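Local coordinates for protein tRNA (cytosine(38)-C(5))-methyltransferase (Schizosaccharomyces pombe, PDB 6FDF) that methylates carbon 5 of cytosine 38 in the anticodon loop of tRNA(Asp), and less strongly of tRNA(Glu), using S-adenosyl-L-methionine as methyl donor, at residues 76-81 with 327-332; 141-146 with 171-176; 153-158 with 181-186; 200-205 with 287-292. One frame throughout, in Å; residues are numbered along the deposited sequence.

Interaction 1: residues 76-81 with 327-332; sequences CKLWTM and LLLEPL
L78 of strand 78-81 and L329, the first residue beyond the end of helix 318-328, stand 8.9 Å apart at their CA atoms, too far for the two main chains to bond, so side chains bridge the gap. L78 points toward the C-terminal segment and divides its two methyls between two partners. Its CD1 lies 4.0 Å from CD2 of L328, while its CD2 meets CD1 of L329 at a looser 4.5 Å. The L78 and L328 side chains cross obliquely; in both, CG stands anti to the backbone N (chi1 166° in L78, 180° in L328), which carries the branched end across the gap. Leucine suits all three places, since the atoms that meet here are all hydrocarbon and the contact is buried. Beyond the helix the chain tightens into a 3-10 turn, L332 N bonding to L329 O at 3.0 Å. L78 sits in the central sheet of the Rossmann-like methyltransferase fold, between strands 11-16 and 121-127, where it also touches V13 and Y121. The end of helix 318-328 packs on this face, L328 reaching L172 of strand 168-175; L329, just past the helix, rests on Y121.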
loop_
_atom_site.group_PDB
_atom_site.type_symbol
_atom_site.label_atom_id
_atom_site.label_comp_id
_atom_site.label_asym_id
_atom_site.label_seq_id
_atom_site.Cartn_x
_atom_site.Cartn_y
_atom_site.Cartn_z
ATOM N N CYS A 76 15.570 -11.415 -12.281
ATOM C CA CYS A 76 14.142 -11.503 -12.006
ATOM C C CYS A 76 13.323 -11.061 -13.211
ATOM O O CYS A 76 13.668 -10.092 -13.896
ATOM C CB CYS A 76 13.771 -10.668 -10.781
ATOM S SG CYS A 76 14.281 -11.455 -9.241
ATOM N N LYS A 77 12.235 -11.783 -13.461
ATOM C CA LYS A 77 11.380 -11.520 -14.605
ATOM C C LYS A 77 10.224 -10.588 -14.269
ATOM O O LYS A 77 9.653 -9.970 -15.178
ATOM C CB LYS A 77 10.863 -12.853 -15.149
ATOM C CG LYS A 77 10.062 -12.770 -16.432
ATOM C CD LYS A 77 9.744 -14.169 -16.955
ATOM C CE LYS A 77 10.817 -14.684 -17.914
ATOM N NZ LYS A 77 12.199 -14.633 -17.361
ATOM N N LEU A 78 9.864 -10.477 -12.994
ATOM C CA LEU A 78 8.911 -9.481 -12.519
ATOM C C LEU A 78 9.608 -8.606 -11.490
ATOM O O LEU A 78 10.231 -9.124 -10.558
ATOM C CB LEU A 78 7.671 -10.136 -11.892
ATOM C CG LEU A 78 6.783 -9.196 -11.065
ATOM C CD1 LEU A 78 6.138 -8.129 -11.953
ATOM C CD2 LEU A 78 5.711 -9.961 -10.298
ATOM N N TRP A 79 9.540 -7.292 -11.675
ATOM C CA TRP A 79 9.946 -6.341 -10.646
ATOM C C TRP A 79 8.702 -5.629 -10.137
ATOM O O TRP A 79 7.908 -5.132 -10.941
ATOM C CB TRP A 79 10.909 -5.276 -11.179
ATOM C CG TRP A 79 12.229 -5.739 -11.703
ATOM C CD1 TRP A 79 12.691 -7.022 -11.793
ATOM C CD2 TRP A 79 13.255 -4.902 -12.231
ATOM N NE1 TRP A 79 13.958 -7.028 -12.342
ATOM C CE2 TRP A 79 14.322 -5.736 -12.618
ATOM C CE3 TRP A 79 13.381 -3.522 -12.402
ATOM C CZ2 TRP A 79 15.493 -5.233 -13.177
ATOM C CZ3 TRP A 79 14.546 -3.023 -12.955
ATOM C CH2 TRP A 79 15.583 -3.877 -13.341
ATOM N N THR A 80 8.525 -5.591 -8.819
ATOM C CA THR A 80 7.479 -4.774 -8.212
ATOM C C THR A 80 8.135 -3.620 -7.462
ATOM O O THR A 80 9.252 -3.750 -6.946
ATOM C CB THR A 80 6.590 -5.590 -7.262
ATOM O OG1 THR A 80 7.340 -5.991 -6.101
ATOM C CG2 THR A 80 6.016 -6.818 -7.969
ATOM N N MET A 81 7.443 -2.487 -7.388
ATOM C CA MET A 81 8.020 -1.363 -6.663
ATOM C C MET A 81 6.923 -0.417 -6.207
ATOM O O MET A 81 5.944 -0.195 -6.926
ATOM C CB MET A 81 9.051 -0.611 -7.520
ATOM C CG MET A 81 8.534 -0.152 -8.870
ATOM S SD MET A 81 9.850 0.484 -9.934
ATOM C CE MET A 81 10.477 -1.026 -10.649
ATOM N N LEU A 327 -3.975 -9.717 -13.543
ATOM C CA LEU A 327 -4.064 -9.121 -14.873
ATOM C C LEU A 327 -2.693 -9.031 -15.531
ATOM O O LEU A 327 -2.515 -9.434 -16.685
ATOM C CB LEU A 327 -4.699 -7.736 -14.781
ATOM C CG LEU A 327 -4.802 -6.974 -16.100
ATOM C CD1 LEU A 327 -5.704 -7.730 -17.069
ATOM C CD2 LEU A 327 -5.318 -5.568 -15.863
ATOM N N LEU A 328 -1.711 -8.498 -14.804
ATOM C CA LEU A 328 -0.392 -8.258 -15.382
ATOM C C LEU A 328 0.220 -9.533 -15.951
ATOM O O LEU A 328 0.780 -9.523 -17.055
ATOM C CB LEU A 328 0.523 -7.655 -14.317
ATOM C CG LEU A 328 1.965 -7.329 -14.701
ATOM C CD1 LEU A 328 2.010 -6.339 -15.852
ATOM C CD2 LEU A 328 2.735 -6.788 -13.483
ATOM N N LEU A 329 0.131 -10.635 -15.211
ATOM C CA LEU A 329 0.861 -11.850 -15.546
ATOM C C LEU A 329 0.064 -12.828 -16.407
ATOM O O LEU A 329 0.499 -13.973 -16.565
ATOM C CB LEU A 329 1.317 -12.551 -14.263
ATOM C CG LEU A 329 2.183 -11.704 -13.332
ATOM C CD1 LEU A 329 2.444 -12.463 -12.048
ATOM C CD2 LEU A 329 3.484 -11.323 -14.026
ATOM N N GLU A 330 -1.082 -12.420 -16.956
ATOM C CA GLU A 330 -1.862 -13.327 -17.802
ATOM C C GLU A 330 -1.068 -13.961 -18.943
ATOM O O GLU A 330 -1.266 -15.164 -19.188
ATOM C CB GLU A 330 -3.104 -12.612 -18.358
ATOM C CG GLU A 330 -4.145 -12.326 -17.287
ATOM C CD GLU A 330 -5.469 -11.842 -17.843
ATOM O OE1 GLU A 330 -5.519 -11.405 -19.010
ATOM O OE2 GLU A 330 -6.470 -11.904 -17.101
ATOM N N PRO A 331 -0.195 -13.253 -19.676
ATOM C CA PRO A 331 0.519 -13.910 -20.787
ATOM C C PRO A 331 1.420 -15.055 -20.350
ATOM O O PRO A 331 1.927 -15.776 -21.220
ATOM C CB PRO A 331 1.342 -12.771 -21.407
ATOM C CG PRO A 331 0.611 -11.535 -21.027
ATOM C CD PRO A 331 0.111 -11.809 -19.639
ATOM N N LEU A 332 1.637 -15.245 -19.047
ATOM C CA LEU A 332 2.461 -16.349 -18.577
ATOM C C LEU A 332 1.691 -17.661 -18.524
ATOM O O LEU A 332 2.314 -18.719 -18.380
ATOM C CB LEU A 332 3.039 -16.031 -17.197
ATOM C CG LEU A 332 4.106 -14.936 -17.185
ATOM C CD1 LEU A 332 4.527 -14.603 -15.763
ATOM C CD2 LEU A 332 5.305 -15.376 -18.012
#

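Interaction 2: residues 141-146 with 171-176; sequences KVLRNC and GLARLN
L143 and A173 join helix 134-145 to strand 168-175, a helix-on-sheet layer of the Rossmann-like class I methyltransferase fold. Their CA atoms are 7.9 Å apart, and C146 and L175 stand at the same spacing further along. L143 has CG beside its backbone N (chi1 -68°) and an extended second torsion, and from the helix it sends CD1 to within 4.3 Å of the CB of A173. A small residue on the strand suits this place: its single methyl receives the leucine tip while the helix stays near the sheet. The branched end of the same leucine is shared with the strands on either side of 168-175, through I122 and Y148, and with L112 of a loop.

A173 points toward the helix, whereas L172 and R174, next to it on the strand, serve the other face of the sheet. There R174 bonds to the carbonyl oxygens of L327 and L328, and its cation lies against the rings of W181 and F177.

The helix ends at N145; C146 is the first residue to leave helical angles, although its N still bonds to V142 O at 2.9 Å. L175 meets it from the strand's end. With CG anti to the backbone N (chi1 -176°), the branched end swings toward the helix terminus, and CD1 settles 3.3 Å from the carbonyl O of C146.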
loop_
_atom_site.group_PDB
_atom_site.type_symbol
_atom_site.label_atom_id
_atom_site.label_comp_id
_atom_site.label_asym_id
_atom_site.label_seq_id
_atom_site.Cartn_x
_atom_site.Cartn_y
_atom_site.Cartn_z
ATOM N N LYS A 141 8.800 7.511 -20.412
ATOM C CA LYS A 141 9.753 7.673 -21.503
ATOM C C LYS A 141 10.724 6.497 -21.584
ATOM O O LYS A 141 10.932 5.924 -22.662
ATOM C CB LYS A 141 10.501 8.995 -21.322
ATOM C CG LYS A 141 11.244 9.491 -22.534
ATOM C CD LYS A 141 11.295 11.019 -22.550
ATOM C CE LYS A 141 11.675 11.595 -21.192
ATOM N NZ LYS A 141 11.736 13.092 -21.221
ATOM N N VAL A 142 11.327 6.112 -20.457
ATOM C CA VAL A 142 12.315 5.036 -20.510
ATOM C C VAL A 142 11.636 3.694 -20.764
ATOM O O VAL A 142 12.188 2.829 -21.455
ATOM C CB VAL A 142 13.178 5.015 -19.232
ATOM C CG1 VAL A 142 12.355 4.646 -18.009
ATOM C CG2 VAL A 142 14.357 4.059 -19.408
ATOM N N LEU A 143 10.431 3.494 -20.220
ATOM C CA LEU A 143 9.715 2.245 -20.466
ATOM C C LEU A 143 9.326 2.118 -21.934
ATOM O O LEU A 143 9.511 1.059 -22.545
ATOM C CB LEU A 143 8.483 2.148 -19.560
ATOM C CG LEU A 143 8.748 1.984 -18.062
ATOM C CD1 LEU A 143 7.440 1.770 -17.300
ATOM C CD2 LEU A 143 9.713 0.838 -17.798
ATOM N N ARG A 144 8.766 3.186 -22.514
ATOM C CA ARG A 144 8.461 3.184 -23.943
ATOM C C ARG A 144 9.711 2.919 -24.780
ATOM O O ARG A 144 9.683 2.113 -25.719
ATOM C CB ARG A 144 7.824 4.517 -24.348
ATOM C CG ARG A 144 7.724 4.732 -25.860
ATOM C CD ARG A 144 7.211 6.129 -26.236
ATOM N NE ARG A 144 8.237 7.167 -26.157
ATOM C CZ ARG A 144 8.208 8.192 -25.309
ATOM N NH1 ARG A 144 7.196 8.327 -24.461
ATOM N NH2 ARG A 144 9.186 9.089 -25.315
ATOM N N ASN A 145 10.825 3.564 -24.436
ATOM C CA ASN A 145 12.052 3.371 -25.202
ATOM C C ASN A 145 12.625 1.968 -25.038
ATOM O O ASN A 145 13.297 1.471 -25.951
ATOM C CB ASN A 145 13.088 4.422 -24.801
ATOM C CG ASN A 145 12.763 5.788 -25.355
ATOM O OD1 ASN A 145 11.921 5.927 -26.249
ATOM N ND2 ASN A 145 13.421 6.812 -24.828
ATOM N N CYS A 146 12.387 1.318 -23.902
ATOM C CA CYS A 146 12.838 -0.051 -23.696
ATOM C C CYS A 146 11.803 -1.086 -24.125
ATOM O O CYS A 146 11.931 -2.260 -23.760
ATOM C CB CYS A 146 13.232 -0.270 -22.235
ATOM S SG CYS A 146 14.771 0.555 -21.764
ATOM N N GLY A 171 0.975 1.532 -12.289
ATOM C CA GLY A 171 1.498 1.306 -13.622
ATOM C C GLY A 171 1.812 -0.161 -13.825
ATOM O O GLY A 171 2.520 -0.762 -13.012
ATOM N N LEU A 172 1.249 -0.754 -14.872
ATOM C CA LEU A 172 1.492 -2.147 -15.236
ATOM C C LEU A 172 2.179 -2.154 -16.590
ATOM O O LEU A 172 1.648 -1.591 -17.553
ATOM C CB LEU A 172 0.182 -2.942 -15.301
ATOM C CG LEU A 172 -0.442 -3.461 -14.001
ATOM C CD1 LEU A 172 -0.810 -2.329 -13.056
ATOM C CD2 LEU A 172 -1.669 -4.304 -14.317
ATOM N N ALA A 173 3.348 -2.795 -16.673
ATOM C CA ALA A 173 4.150 -2.776 -17.893
ATOM C C ALA A 173 4.492 -4.197 -18.315
ATOM O O ALA A 173 4.950 -4.992 -17.491
ATOM C CB ALA A 173 5.442 -1.963 -17.700
ATOM N N ARG A 174 4.261 -4.511 -19.591
ATOM C CA ARG A 174 4.681 -5.771 -20.195
ATOM C C ARG A 174 5.690 -5.486 -21.297
ATOM O O ARG A 174 5.419 -4.680 -22.194
ATOM C CB ARG A 174 3.500 -6.540 -20.798
ATOM C CG ARG A 174 2.425 -6.972 -19.821
ATOM C CD ARG A 174 1.255 -7.530 -20.596
ATOM N NE ARG A 174 0.236 -8.127 -19.737
ATOM C CZ ARG A 174 -0.986 -8.451 -20.156
ATOM N NH1 ARG A 174 -1.868 -8.978 -19.310
ATOM N NH2 ARG A 174 -1.335 -8.235 -21.422
ATOM N N LEU A 175 6.837 -6.162 -21.241
ATOM C CA LEU A 175 7.843 -6.037 -22.289
ATOM C C LEU A 175 7.344 -6.638 -23.602
ATOM O O LEU A 175 6.798 -7.748 -23.622
ATOM C CB LEU A 175 9.131 -6.728 -21.846
ATOM C CG LEU A 175 10.334 -6.629 -22.783
ATOM C CD1 LEU A 175 10.864 -5.204 -22.852
ATOM C CD2 LEU A 175 11.417 -7.576 -22.306
ATOM N N ASN A 176 7.546 -5.901 -24.699
ATOM C CA ASN A 176 7.271 -6.374 -26.062
ATOM C C ASN A 176 5.889 -7.023 -26.197
ATOM O O ASN A 176 5.740 -8.122 -26.736
ATOM C CB ASN A 176 8.366 -7.338 -26.534
ATOM C CG ASN A 176 9.746 -6.696 -26.561
ATOM O OD1 ASN A 176 10.745 -7.324 -26.202
ATOM N ND2 ASN A 176 9.810 -5.447 -27.007
#

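Interaction 3: residues 153-158 with 181-186; sequences GILSPN and WSIDDV
L155 meets I183 and V186 through hydrocarbon alone. From the end of strand 148-155 its CD1 touches CG1 of I183 and CG1 of V186, each at 4.2 Å. L155 and V186 reach toward each other tip to tip, the leucine with CG beside its backbone N (chi1 -62°), the valine with CG1 set between its own N and carbonyl carbon (chi1 79°). These branched aliphatic residues suit a surface where a turn is laid against a sheet. The packing continues into helix 318-328, for L155, I183 and V186 all rest on L324.

A side chain also meets bare backbone. CD1 of I183 comes within 4.2 Å of the N of G153, and any CB on that glycine would run into CG2 of the isoleucine, so the lack of a side chain lets the two segments close to 6.3 Å between CA atoms.

The strand belongs to the edge of the central sheet of the Rossmann-like methyltransferase fold, and residues 183-186 begin a 3-10 segment packed against it.

Polar bonds shape that turn from within. D184 N donates to OG of S182 at 3.2 Å, which makes an ST turn. In return D185 reaches back, its OD2 taking the N-H of S182 at 2.8 Å from above the carboxylate plane; the N-H...O angle of 141° marks a bent bond.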
loop_
_atom_site.group_PDB
_atom_site.type_symbol
_atom_site.label_atom_id
_atom_site.label_comp_id
_atom_site.label_asym_id
_atom_site.label_seq_id
_atom_site.Cartn_x
_atom_site.Cartn_y
_atom_site.Cartn_z
ATOM N N GLY A 153 -3.572 3.666 -14.174
ATOM C CA GLY A 153 -4.864 4.147 -13.715
ATOM C C GLY A 153 -4.849 4.392 -12.223
ATOM O O GLY A 153 -3.904 4.027 -11.517
ATOM N N ILE A 154 -5.919 5.034 -11.754
ATOM C CA ILE A 154 -6.141 5.291 -10.335
ATOM C C ILE A 154 -7.249 4.368 -9.852
ATOM O O ILE A 154 -8.328 4.311 -10.459
ATOM C CB ILE A 154 -6.513 6.763 -10.078
ATOM C CG1 ILE A 154 -5.523 7.701 -10.766
ATOM C CG2 ILE A 154 -6.600 7.048 -8.581
ATOM C CD1 ILE A 154 -4.160 7.699 -10.147
ATOM N N LEU A 155 -6.991 3.660 -8.755
ATOM C CA LEU A 155 -7.936 2.704 -8.201
ATOM C C LEU A 155 -7.972 2.862 -6.688
ATOM O O LEU A 155 -6.958 3.166 -6.056
ATOM C CB LEU A 155 -7.570 1.255 -8.570
ATOM C CG LEU A 155 -7.561 0.914 -10.062
ATOM C CD1 LEU A 155 -6.840 -0.407 -10.309
ATOM C CD2 LEU A 155 -8.989 0.856 -10.595
ATOM N N SER A 156 -9.151 2.646 -6.113
ATOM C CA SER A 156 -9.304 2.683 -4.670
ATOM C C SER A 156 -10.014 1.419 -4.214
ATOM O O SER A 156 -10.810 0.849 -4.968
ATOM C CB SER A 156 -10.111 3.922 -4.243
ATOM O OG SER A 156 -10.401 3.912 -2.854
ATOM N N PRO A 157 -9.754 0.957 -2.986
ATOM C CA PRO A 157 -10.415 -0.275 -2.523
ATOM C C PRO A 157 -11.932 -0.174 -2.509
ATOM O O PRO A 157 -12.618 -1.192 -2.673
ATOM C CB PRO A 157 -9.833 -0.477 -1.115
ATOM C CG PRO A 157 -8.511 0.233 -1.153
ATOM C CD PRO A 157 -8.729 1.428 -2.034
ATOM N N ASN A 158 -12.488 1.023 -2.321
ATOM C CA ASN A 158 -13.944 1.102 -2.283
ATOM C C ASN A 158 -14.580 0.952 -3.661
ATOM O O ASN A 158 -15.807 1.043 -3.770
ATOM C CB ASN A 158 -14.399 2.405 -1.608
ATOM C CG ASN A 158 -13.857 3.654 -2.282
ATOM O OD1 ASN A 158 -13.588 3.673 -3.485
ATOM N ND2 ASN A 158 -13.717 4.722 -1.502
ATOM N N TRP A 181 -5.090 -4.453 -23.914
ATOM C CA TRP A 181 -5.442 -4.604 -22.510
ATOM C C TRP A 181 -5.759 -3.231 -21.944
ATOM O O TRP A 181 -5.448 -2.200 -22.545
ATOM C CB TRP A 181 -4.338 -5.294 -21.687
ATOM C CG TRP A 181 -2.996 -4.597 -21.615
ATOM C CD1 TRP A 181 -2.438 -3.762 -22.542
ATOM C CD2 TRP A 181 -2.043 -4.704 -20.549
ATOM N NE1 TRP A 181 -1.198 -3.337 -22.114
ATOM C CE2 TRP A 181 -0.934 -3.903 -20.894
ATOM C CE3 TRP A 181 -2.024 -5.396 -19.333
ATOM C CZ2 TRP A 181 0.182 -3.776 -20.067
ATOM C CZ3 TRP A 181 -0.918 -5.271 -18.515
ATOM C CH2 TRP A 181 0.173 -4.466 -18.884
ATOM N N SER A 182 -6.400 -3.238 -20.781
ATOM C CA SER A 182 -6.841 -2.014 -20.136
ATOM C C SER A 182 -6.846 -2.245 -18.636
ATOM O O SER A 182 -7.163 -3.344 -18.172
ATOM C CB SER A 182 -8.240 -1.600 -20.611
ATOM O OG SER A 182 -8.756 -0.553 -19.810
ATOM N N ILE A 183 -6.507 -1.197 -17.885
ATOM C CA ILE A 183 -6.540 -1.279 -16.429
ATOM C C ILE A 183 -7.933 -1.660 -15.941
ATOM O O ILE A 183 -8.079 -2.308 -14.898
ATOM C CB ILE A 183 -6.052 0.052 -15.819
ATOM C CG1 ILE A 183 -5.691 -0.129 -14.346
ATOM C CG2 ILE A 183 -7.077 1.162 -16.018
ATOM C CD1 ILE A 183 -4.246 -0.523 -14.130
ATOM N N ASP A 184 -8.972 -1.301 -16.697
ATOM C CA ASP A 184 -10.336 -1.569 -16.266
ATOM C C ASP A 184 -10.690 -3.049 -16.320
ATOM O O ASP A 184 -11.724 -3.438 -15.763
ATOM C CB ASP A 184 -11.315 -0.767 -17.122
ATOM C CG ASP A 184 -11.176 0.729 -16.915
ATOM O OD1 ASP A 184 -10.986 1.155 -15.756
ATOM O OD2 ASP A 184 -11.263 1.478 -17.909
ATOM N N ASP A 185 -9.872 -3.878 -16.978
ATOM C CA ASP A 185 -10.125 -5.313 -16.987
ATOM C C ASP A 185 -10.041 -5.901 -15.587
ATOM O O ASP A 185 -10.585 -6.983 -15.340
ATOM C CB ASP A 185 -9.139 -6.016 -17.923
ATOM C CG ASP A 185 -9.163 -5.440 -19.329
ATOM O OD1 ASP A 185 -10.255 -5.047 -19.786
ATOM O OD2 ASP A 185 -8.093 -5.378 -19.972
ATOM N N VAL A 186 -9.394 -5.188 -14.664
ATOM C CA VAL A 186 -9.205 -5.666 -13.305
ATOM C C VAL A 186 -10.533 -5.879 -12.594
ATOM O O VAL A 186 -10.602 -6.652 -11.636
ATOM C CB VAL A 186 -8.301 -4.670 -12.543
ATOM C CG1 VAL A 186 -9.083 -3.444 -12.084
ATOM C CG2 VAL A 186 -7.615 -5.343 -11.390
#

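Interaction 4: residues 200-205 with 287-292; sequences KRIRDY and ARLMGF
Y205 lies against the last turn of helix 283-289, touching R288 and L289, and its CA comes 6.1 Å from that of R288. R288 is the first of the second segment to touch it. Its CB meets the tyrosine ring at CD2, 3.9 Å away, and the ring's edge also lies near the arginine's own carbonyl oxygen. With CG beside the backbone N, the chain then runs extended to NE, long enough to carry the guanidinium away from the ring to the main-chain carbonyl of Y205. There NH1 donates to Y205 O at 3.1 Å, nearly straight at 167°. The acceptor lies in the guanidinium plane, whereas the donor stands 56° out of the carbonyl plane. NE meanwhile forms a salt bridge with E294, so one planar cation serves two partners. A leucine here would probably leave Y205 O without this donor and E294 without this salt-bridge partner.

L289 follows with hydrocarbon alone. Its CD2 sits over one face of the tyrosine ring, 3.9 Å from the centroid and 19° off the normal, a CH-pi contact. The same methyl reaches CD1 of I202 at 4.4 Å. An aromatic residue suits position 205 because its ring offers a face to the leucine and an edge to the helix backbone. M290 turns away, leaving helical angles, and G291 takes a positive phi that a side chain would make difficult. F292 N then bonds to A287 O at 2.9 Å and G291 N to R288 O, which together form the Schellman motif closing the helix.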
loop_
_atom_site.group_PDB
_atom_site.type_symbol
_atom_site.label_atom_id
_atom_site.label_comp_id
_atom_site.label_asym_id
_atom_site.label_seq_id
_atom_site.Cartn_x
_atom_site.Cartn_y
_atom_site.Cartn_z
ATOM N N LYS A 200 -19.716 -5.061 1.936
ATOM C CA LYS A 200 -18.905 -5.099 3.139
ATOM C C LYS A 200 -18.959 -3.766 3.867
ATOM O O LYS A 200 -18.947 -2.694 3.256
ATOM C CB LYS A 200 -17.469 -5.498 2.808
ATOM C CG LYS A 200 -17.395 -6.913 2.260
ATOM C CD LYS A 200 -16.020 -7.526 2.424
ATOM C CE LYS A 200 -16.005 -8.947 1.884
ATOM N NZ LYS A 200 -16.925 -9.823 2.668
ATOM N N ARG A 201 -19.009 -3.847 5.191
ATOM C CA ARG A 201 -19.076 -2.680 6.046
ATOM C C ARG A 201 -17.998 -2.818 7.110
ATOM O O ARG A 201 -17.329 -3.850 7.215
ATOM C CB ARG A 201 -20.475 -2.528 6.661
ATOM C CG ARG A 201 -21.550 -2.297 5.597
ATOM C CD ARG A 201 -22.959 -2.334 6.151
ATOM N NE ARG A 201 -23.948 -2.178 5.083
ATOM C CZ ARG A 201 -24.375 -1.007 4.620
ATOM N NH1 ARG A 201 -23.910 0.124 5.135
ATOM N NH2 ARG A 201 -25.271 -0.965 3.644
ATOM N N ILE A 202 -17.818 -1.745 7.883
ATOM C CA ILE A 202 -16.755 -1.705 8.887
ATOM C C ILE A 202 -16.840 -2.897 9.832
ATOM O O ILE A 202 -15.817 -3.501 10.185
ATOM C CB ILE A 202 -16.802 -0.367 9.650
ATOM C CG1 ILE A 202 -16.512 0.788 8.691
ATOM C CG2 ILE A 202 -15.805 -0.371 10.789
ATOM C CD1 ILE A 202 -15.153 0.690 8.032
ATOM N N ARG A 203 -18.060 -3.266 10.241
ATOM C CA ARG A 203 -18.238 -4.366 11.190
ATOM C C ARG A 203 -17.591 -5.659 10.706
ATOM O O ARG A 203 -17.202 -6.500 11.523
ATOM C CB ARG A 203 -19.732 -4.609 11.438
ATOM C CG ARG A 203 -20.516 -4.943 10.166
ATOM C CD ARG A 203 -21.943 -5.396 10.466
ATOM N NE ARG A 203 -22.920 -4.317 10.346
ATOM C CZ ARG A 203 -23.797 -4.209 9.351
ATOM N NH1 ARG A 203 -24.651 -3.193 9.327
ATOM N NH2 ARG A 203 -23.829 -5.117 8.385
ATOM N N ASP A 204 -17.459 -5.834 9.391
ATOM C CA ASP A 204 -16.893 -7.066 8.856
ATOM C C ASP A 204 -15.393 -7.174 9.085
ATOM O O ASP A 204 -14.825 -8.248 8.871
ATOM C CB ASP A 204 -17.203 -7.180 7.362
ATOM C CG ASP A 204 -18.690 -7.311 7.089
ATOM O OD1 ASP A 204 -19.311 -8.269 7.598
ATOM O OD2 ASP A 204 -19.240 -6.452 6.367
ATOM N N TYR A 205 -14.744 -6.093 9.508
ATOM C CA TYR A 205 -13.311 -6.070 9.739
ATOM C C TYR A 205 -12.944 -5.900 11.205
ATOM O O TYR A 205 -11.766 -6.046 11.552
ATOM C CB TYR A 205 -12.668 -4.945 8.911
ATOM C CG TYR A 205 -12.837 -5.144 7.420
ATOM C CD1 TYR A 205 -14.056 -4.883 6.800
ATOM C CD2 TYR A 205 -11.787 -5.605 6.635
ATOM C CE1 TYR A 205 -14.224 -5.080 5.445
ATOM C CE2 TYR A 205 -11.945 -5.795 5.273
ATOM C CZ TYR A 205 -13.166 -5.533 4.686
ATOM O OH TYR A 205 -13.326 -5.720 3.333
ATOM N N ALA A 287 -4.789 -3.423 9.280
ATOM C CA ALA A 287 -4.241 -4.452 8.400
ATOM C C ALA A 287 -5.348 -5.172 7.635
ATOM O O ALA A 287 -5.229 -5.410 6.426
ATOM C CB ALA A 287 -3.406 -5.450 9.207
ATOM N N ARG A 288 -6.429 -5.538 8.329
ATOM C CA ARG A 288 -7.548 -6.206 7.671
ATOM C C ARG A 288 -8.179 -5.317 6.607
ATOM O O ARG A 288 -8.472 -5.775 5.497
ATOM C CB ARG A 288 -8.594 -6.606 8.707
ATOM C CG ARG A 288 -8.179 -7.732 9.627
ATOM C CD ARG A 288 -9.239 -7.912 10.698
ATOM N NE ARG A 288 -8.973 -9.048 11.572
ATOM C CZ ARG A 288 -9.720 -9.360 12.626
ATOM N NH1 ARG A 288 -10.771 -8.616 12.935
ATOM N NH2 ARG A 288 -9.414 -10.415 13.367
ATOM N N LEU A 289 -8.379 -4.036 6.917
ATOM C CA LEU A 289 -8.959 -3.136 5.926
ATOM C C LEU A 289 -8.048 -2.968 4.717
ATOM O O LEU A 289 -8.525 -2.650 3.624
ATOM C CB LEU A 289 -9.262 -1.781 6.564
ATOM C CG LEU A 289 -10.480 -1.797 7.485
ATOM C CD1 LEU A 289 -10.418 -0.632 8.469
ATOM C CD2 LEU A 289 -11.763 -1.738 6.663
ATOM N N MET A 290 -6.744 -3.171 4.889
ATOM C CA MET A 290 -5.807 -3.091 3.777
ATOM C C MET A 290 -5.575 -4.440 3.102
ATOM O O MET A 290 -4.740 -4.532 2.196
ATOM C CB MET A 290 -4.483 -2.491 4.255
ATOM C CG MET A 290 -4.636 -1.036 4.679
ATOM S SD MET A 290 -3.073 -0.282 5.153
ATOM C CE MET A 290 -3.607 1.379 5.544
ATOM N N GLY A 291 -6.310 -5.473 3.506
ATOM C CA GLY A 291 -6.279 -6.764 2.848
ATOM C C GLY A 291 -5.210 -7.726 3.320
ATOM O O GLY A 291 -5.032 -8.776 2.692
ATOM N N PHE A 292 -4.509 -7.418 4.403
ATOM C CA PHE A 292 -3.500 -8.335 4.907
ATOM C C PHE A 292 -4.169 -9.530 5.578
ATOM O O PHE A 292 -5.205 -9.375 6.233
ATOM C CB PHE A 292 -2.579 -7.626 5.897
ATOM C CG PHE A 292 -1.581 -6.724 5.240
ATOM C CD1 PHE A 292 -1.914 -5.423 4.916
ATOM C CD2 PHE A 292 -0.311 -7.188 4.934
ATOM C CE1 PHE A 292 -0.998 -4.594 4.297
ATOM C CE2 PHE A 292 0.610 -6.371 4.320
ATOM C CZ PHE A 292 0.269 -5.073 4.000
#

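Following the chain from the N terminus, the first of these contacts opens at strand 78-81; interaction 1 closes this widest loop only near the C terminus, and the other three nest inside. Helix 134-145 and strand 148-155 next open interactions 2 and 3. Strand 168-175 closes the former and residues 181-186 the latter, so these two cross. Interaction 4 follows in series. Interactions 1 to 3 all reach the central sheet and touch one another: R174 and W181 link 2 with 3, and L327 and L328 join 1 to both. Interaction 4 ties part of the long connection after strand 168-175 to the end of helix 283-289, without touching the other three.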